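Local coordinates for FAA hydrolase family protein (Pseudomonas aeruginosa, PDB 6J5Y) that probably hydrolyses fumarylpyruvate to fumarate and pyruvate at a metal site that here holds manganese and pyruvate, at residues P22-Y27 against P195-F200; E82-A87 against T201-G206. One frame throughout, in Å; residues are numbered along the deposited sequence.

Contact 1 (P22-Y27 against P195-F200); sequences PVRRVY and PGDLVF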
loop_
_atom_site.group_PDB
_atom_site.type_symbol
_atom_site.label_atom_id
_atom_site.label_comp_id
_atom_site.label_asym_id
_atom_site.label_seq_id
_atom_site.Cartn_x
_atom_site.Cartn_y
_atom_site.Cartn_z
ATOM N N PRO A 22 4.255 -13.798 -6.578
ATOM C CA PRO A 22 5.601 -13.327 -6.230
ATOM C C PRO A 22 5.769 -11.827 -6.485
ATOM O O PRO A 22 5.547 -11.409 -7.570
ATOM C CB PRO A 22 6.528 -14.110 -7.155
ATOM C CG PRO A 22 5.673 -14.417 -8.331
ATOM C CD PRO A 22 4.274 -14.595 -7.784
ATOM N N VAL A 23 6.196 -11.095 -5.468
ATOM C CA VAL A 23 6.329 -9.614 -5.545
ATOM C C VAL A 23 7.637 -9.188 -6.201
ATOM O O VAL A 23 8.660 -9.712 -5.838
ATOM C CB VAL A 23 6.214 -9.000 -4.148
ATOM C CG1 VAL A 23 6.366 -7.493 -4.172
ATOM C CG2 VAL A 23 4.897 -9.398 -3.522
ATOM N N ARG A 24 7.551 -8.225 -7.108
ATOM C CA ARG A 24 8.732 -7.680 -7.793
ATOM C C ARG A 24 9.103 -6.306 -7.224
ATOM O O ARG A 24 9.953 -6.282 -6.404
ATOM C CB ARG A 24 8.512 -7.645 -9.298
ATOM C CG ARG A 24 9.730 -7.202 -10.084
ATOM C CD ARG A 24 9.412 -7.170 -11.555
ATOM N NE ARG A 24 10.426 -6.500 -12.320
ATOM C CZ ARG A 24 10.508 -5.210 -12.546
ATOM N NH1 ARG A 24 11.506 -4.753 -13.270
ATOM N NH2 ARG A 24 9.627 -4.378 -12.037
ATOM N N ARG A 25 8.467 -5.231 -7.659
ATOM C CA ARG A 25 8.768 -3.892 -7.090
ATOM C C ARG A 25 7.532 -3.416 -6.325
ATOM O O ARG A 25 6.450 -3.847 -6.641
ATOM C CB ARG A 25 9.091 -2.843 -8.149
ATOM C CG ARG A 25 10.430 -3.030 -8.837
ATOM C CD ARG A 25 10.847 -1.807 -9.609
ATOM N NE ARG A 25 12.039 -2.038 -10.377
ATOM C CZ ARG A 25 12.470 -1.261 -11.352
ATOM N NH1 ARG A 25 11.812 -0.169 -11.684
ATOM N NH2 ARG A 25 13.561 -1.584 -11.998
ATOM N N VAL A 26 7.711 -2.469 -5.413
ATOM C CA VAL A 26 6.554 -1.955 -4.645
ATOM C C VAL A 26 6.498 -0.447 -4.836
ATOM O O VAL A 26 7.395 0.232 -4.414
ATOM C CB VAL A 26 6.555 -2.394 -3.177
ATOM C CG1 VAL A 26 5.329 -1.882 -2.461
ATOM C CG2 VAL A 26 6.642 -3.902 -3.082
ATOM N N TYR A 27 5.480 -0.027 -5.560
ATOM C CA TYR A 27 5.276 1.397 -5.891
ATOM C C TYR A 27 4.194 1.878 -4.954
ATOM O O TYR A 27 3.279 1.086 -4.667
ATOM C CB TYR A 27 4.863 1.573 -7.349
ATOM C CG TYR A 27 5.926 1.230 -8.362
ATOM C CD1 TYR A 27 7.018 2.058 -8.554
ATOM C CD2 TYR A 27 5.866 0.054 -9.083
ATOM C CE1 TYR A 27 7.994 1.767 -9.494
ATOM C CE2 TYR A 27 6.822 -0.241 -10.041
ATOM C CZ TYR A 27 7.903 0.601 -10.232
ATOM O OH TYR A 27 8.842 0.282 -11.170
ATOM N N PRO A 195 5.199 -8.019 -14.444
ATOM C CA PRO A 195 4.390 -8.877 -13.592
ATOM C C PRO A 195 5.078 -8.983 -12.228
ATOM O O PRO A 195 6.296 -9.062 -12.197
ATOM C CB PRO A 195 4.300 -10.215 -14.346
ATOM C CG PRO A 195 4.617 -9.841 -15.779
ATOM C CD PRO A 195 5.618 -8.698 -15.684
ATOM N N GLY A 196 4.288 -8.940 -11.149
ATOM C CA GLY A 196 4.791 -9.009 -9.767
ATOM C C GLY A 196 4.795 -7.656 -9.091
ATOM O O GLY A 196 4.851 -7.628 -7.851
ATOM N N ASP A 197 4.806 -6.570 -9.868
ATOM C CA ASP A 197 4.857 -5.200 -9.308
ATOM C C ASP A 197 3.573 -4.966 -8.511
ATOM O O ASP A 197 2.489 -5.487 -8.932
ATOM C CB ASP A 197 5.037 -4.142 -10.396
ATOM C CG ASP A 197 6.420 -4.028 -11.005
ATOM O OD1 ASP A 197 7.367 -4.727 -10.536
ATOM O OD2 ASP A 197 6.536 -3.274 -11.999
ATOM N N LEU A 198 3.674 -4.260 -7.378
ATOM C CA LEU A 198 2.480 -3.854 -6.591
ATOM C C LEU A 198 2.409 -2.340 -6.633
ATOM O O LEU A 198 3.497 -1.691 -6.715
ATOM C CB LEU A 198 2.567 -4.316 -5.134
ATOM C CG LEU A 198 2.851 -5.796 -4.901
ATOM C CD1 LEU A 198 2.821 -6.102 -3.406
ATOM C CD2 LEU A 198 1.815 -6.653 -5.631
ATOM N N VAL A 199 1.188 -1.814 -6.642
ATOM C CA VAL A 199 0.960 -0.352 -6.483
ATOM C C VAL A 199 0.046 -0.154 -5.277
ATOM O O VAL A 199 -1.104 -0.570 -5.343
ATOM C CB VAL A 199 0.365 0.295 -7.741
ATOM C CG1 VAL A 199 0.274 1.820 -7.595
ATOM C CG2 VAL A 199 1.122 -0.117 -8.982
ATOM N N PHE A 200 0.587 0.457 -4.222
ATOM C CA PHE A 200 -0.148 1.048 -3.087
ATOM C C PHE A 200 -0.684 2.401 -3.588
ATOM O O PHE A 200 0.117 3.264 -3.932
ATOM C CB PHE A 200 0.787 1.162 -1.877
ATOM C CG PHE A 200 1.011 -0.110 -1.097
ATOM C CD1 PHE A 200 1.587 -1.222 -1.698
ATOM C CD2 PHE A 200 0.678 -0.189 0.251
ATOM C CE1 PHE A 200 1.795 -2.391 -0.977
ATOM C CE2 PHE A 200 0.904 -1.354 0.972
ATOM C CZ PHE A 200 1.466 -2.449 0.363
HETATM O O HOH W 1 8.465 -1.871 -12.422
#
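Arg25, Tyr27, Leu198 and Phe200 lace the two segments together through their backbones. Leu198 N donates to Arg25 O (2.9 Å), Leu198 O accepts from Tyr27 N (2.8 Å), and Tyr27 O then receives Phe200 N. This is the hydrogen-bonding pattern of parallel strands, Tyr27 giving its N-H to Leu198 and its C=O to Phe200. Before it begins, Arg24 N reaches Gly196 O (2.9 Å) from above the carbonyl plane; Gly196 has a positive phi, and its CA lies against Pro22 O.

Asp197 OD1 gathers two donors across the contact, one side-chain and one backbone. Its syn lone pair takes Arg24 NH2 in a salt bridge of 2.7 Å, lying in the guanidinium plane, while Arg25 N meets the anti side at 3.1 Å, well out of the carboxylate plane. Arg24 gets there by running extended from a CG anti to its backbone N (chi1 -175°), alongside the aspartate. Asp197 OD2 takes the N-H of Arg194 and also lies at the edge of the Tyr27 ring, whose OH accepts from Arg25 NH1.

Apolar contacts divide between the sheet faces. Leu198 CD1 fits against both methyls of Val23, 3.9 Å from CG1, on the face it shares with Val26; further along, Val26 CG1 lies 3.9 Å from Phe200 CE1. On the other face Tyr27 and Val199 touch loosely and are covered by Leu187 of helix 180-190. The whole is a short parallel strand pair within the mixed sheet of the FAH fold, joining strands 26-30 and 198-200, with Phe200 leading toward the manganese site.

Contact 2 (E82-A87 against T201-G206); sequences EIELVA and TGTPEG. With MN (manganese (II) ion), chain C; PYR (pyruvic acid), chain B.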
loop_
_atom_site.group_PDB
_atom_site.type_symbol
_atom_site.label_atom_id
_atom_site.label_comp_id
_atom_site.label_asym_id
_atom_site.label_seq_id
_atom_site.Cartn_x
_atom_site.Cartn_y
_atom_site.Cartn_z
ATOM N N GLU A 82 -1.517 3.687 7.563
ATOM C CA GLU A 82 -2.185 4.245 6.356
ATOM C C GLU A 82 -2.858 3.102 5.591
ATOM O O GLU A 82 -2.089 2.312 4.978
ATOM C CB GLU A 82 -1.157 4.869 5.408
ATOM C CG GLU A 82 -0.371 6.052 5.948
ATOM C CD GLU A 82 0.462 6.776 4.896
ATOM O OE1 GLU A 82 0.495 6.316 3.758
ATOM O OE2 GLU A 82 1.112 7.773 5.228
ATOM N N ILE A 83 -4.203 2.993 5.584
ATOM C CA ILE A 83 -4.900 1.904 4.830
ATOM C C ILE A 83 -4.882 2.265 3.341
ATOM O O ILE A 83 -5.020 3.468 3.020
ATOM C CB ILE A 83 -6.319 1.643 5.376
ATOM C CG1 ILE A 83 -6.844 0.275 4.951
ATOM C CG2 ILE A 83 -7.285 2.747 5.001
ATOM C CD1 ILE A 83 -6.018 -0.883 5.462
ATOM N N GLU A 84 -4.691 1.280 2.453
ATOM C CA GLU A 84 -4.557 1.556 0.997
ATOM C C GLU A 84 -5.075 0.355 0.195
ATOM O O GLU A 84 -4.821 -0.805 0.621
ATOM C CB GLU A 84 -3.097 1.861 0.625
ATOM C CG GLU A 84 -2.411 2.874 1.520
ATOM C CD GLU A 84 -1.287 3.694 0.894
ATOM O OE1 GLU A 84 -0.960 3.484 -0.318
ATOM O OE2 GLU A 84 -0.749 4.562 1.616
ATOM N N LEU A 85 -5.770 0.640 -0.910
ATOM C CA LEU A 85 -5.999 -0.340 -2.000
ATOM C C LEU A 85 -4.669 -0.622 -2.704
ATOM O O LEU A 85 -3.993 0.335 -3.142
ATOM C CB LEU A 85 -7.048 0.180 -2.983
ATOM C CG LEU A 85 -7.278 -0.675 -4.231
ATOM C CD1 LEU A 85 -8.005 -1.959 -3.897
ATOM C CD2 LEU A 85 -8.045 0.113 -5.275
ATOM N N VAL A 86 -4.341 -1.907 -2.806
ATOM C CA VAL A 86 -3.160 -2.400 -3.539
ATOM C C VAL A 86 -3.672 -3.073 -4.792
ATOM O O VAL A 86 -4.569 -3.956 -4.699
ATOM C CB VAL A 86 -2.263 -3.345 -2.716
ATOM C CG1 VAL A 86 -1.014 -3.711 -3.501
ATOM C CG2 VAL A 86 -1.875 -2.751 -1.369
ATOM N N ALA A 87 -3.096 -2.665 -5.911
ATOM C CA ALA A 87 -3.256 -3.286 -7.236
ATOM C C ALA A 87 -1.996 -4.093 -7.545
ATOM O O ALA A 87 -0.885 -3.516 -7.427
ATOM C CB ALA A 87 -3.498 -2.218 -8.263
ATOM N N THR A 201 -1.995 2.552 -3.697
ATOM C CA THR A 201 -2.633 3.673 -4.423
ATOM C C THR A 201 -2.805 4.913 -3.540
ATOM O O THR A 201 -3.356 5.912 -4.063
ATOM C CB THR A 201 -3.971 3.211 -4.988
ATOM O OG1 THR A 201 -4.780 2.709 -3.923
ATOM C CG2 THR A 201 -3.764 2.148 -6.048
ATOM N N GLY A 202 -2.392 4.869 -2.277
ATOM C CA GLY A 202 -2.442 6.034 -1.367
ATOM C C GLY A 202 -3.498 5.871 -0.290
ATOM O O GLY A 202 -4.348 4.948 -0.387
ATOM N N THR A 203 -3.495 6.763 0.693
ATOM C CA THR A 203 -4.342 6.626 1.899
ATOM C C THR A 203 -5.312 7.801 2.031
ATOM O O THR A 203 -4.966 8.957 1.779
ATOM C CB THR A 203 -3.468 6.426 3.136
ATOM O OG1 THR A 203 -4.308 5.852 4.138
ATOM C CG2 THR A 203 -2.787 7.701 3.602
ATOM N N PRO A 204 -6.572 7.512 2.426
ATOM C CA PRO A 204 -7.557 8.558 2.673
ATOM C C PRO A 204 -7.184 9.297 3.963
ATOM O O PRO A 204 -6.162 8.999 4.559
ATOM C CB PRO A 204 -8.901 7.813 2.738
ATOM C CG PRO A 204 -8.549 6.373 3.086
ATOM C CD PRO A 204 -7.103 6.162 2.690
ATOM N N GLU A 205 -7.977 10.305 4.319
ATOM C CA GLU A 205 -7.749 11.157 5.511
ATOM C C GLU A 205 -7.893 10.285 6.769
ATOM O O GLU A 205 -8.484 9.227 6.672
ATOM C CB GLU A 205 -8.725 12.347 5.492
ATOM C CG GLU A 205 -10.183 11.988 5.746
ATOM C CD GLU A 205 -10.982 11.404 4.585
ATOM O OE1 GLU A 205 -10.372 11.090 3.533
ATOM O OE2 GLU A 205 -12.225 11.269 4.726
ATOM N N GLY A 206 -7.377 10.733 7.911
ATOM C CA GLY A 206 -7.567 10.066 9.208
ATOM C C GLY A 206 -6.363 9.255 9.638
ATOM O O GLY A 206 -6.505 8.474 10.577
HETATM MN MN MN C . 0.724 5.854 1.652
HETATM C C PYR B . 0.098 8.694 1.113
HETATM O O PYR B . -0.426 7.562 1.071
HETATM O OXT PYR B . -0.557 9.738 0.884
HETATM C CA PYR B . 1.385 8.733 1.348
HETATM O O3 PYR B . 1.982 7.655 1.457
HETATM C CB PYR B . 2.207 9.983 1.463
HETATM O O HOH W 2 1.138 5.339 -0.409
HETATM O O HOH W 3 -6.070 3.458 -1.837
#
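Thr201, Gly202 and Thr203 press their polar atoms against every residue of the run Ile83-Leu85, and this is the tight part of the contact. Leu85 O is gripped twice by Thr201, by N at 3.0 Å and by OG1 at 2.6 Å. With OG1 between the backbone N and the carbonyl carbon (chi1 56°), the hydroxyl sits close enough to its own N-H for both to reach one carbonyl. Beside them a buried water bridges Leu85 N to Thr201 OG1 and Gly202 O. Thr203 OG1 donates to Ile83 O (2.7 Å) and takes a hydrogen bond from Gln169, so it is held by two partners.

The glutamates face the metal. Glu84 splits its carboxylate: OE2 binds manganese at 2.0 Å, whereas OE1 receives Gly202 N at 2.8 Å, a bent bond that comes from above the carboxylate plane, and a metal-bound water. Glu82 crosses Thr203 at about a right angle, its CG 3.7 Å from Thr203 CG2, and binds the ion through OE1 (2.2 Å) while OE2 pairs with Arg117. Asp113, pyruvate and the water bring the ion to six oxygen donors, pyruvate chelating through O and O3. Thr203 N adds a weak hydrogen bond to pyruvate O.

Packing is slacker at the far end of the loop. Pro204 CD lies near Ile83 O and comes no closer than 4.1 Å to Ile83 CG2, and the chain then turns off to the partly exposed Glu205 and Gly206. The chemistry implies a layered site: Gly202 N, the metal and its water together probably fix the rotation of the Glu84 carboxylate, the loop acting as second shell to it and lining the pyruvate pocket, while the cation probably polarises the chelated keto acid.

Along the chain the order is 22-27, 82-87, 195-200, 201-206, so the segments of contacts 1 and 2 alternate, and the last two are continuous. Their centres lie about 16 Å apart. Both reach the same mixed sheet, where strand 198-200 pairs in parallel with 26-30 and antiparallel with 79-89; Val199 N to Ala87 O, 2.8 Å, is a probable hydrogen bond joining the two contacts. Phe200 bridges them too, packing on Val86 and with CB 3.3 Å from Glu84 OE1. Contact 1 pairs the strand from which the loop 201-206 emerges, and contact 2 brings that loop to the manganese and pyruvate, all within one FAA hydrolase family region.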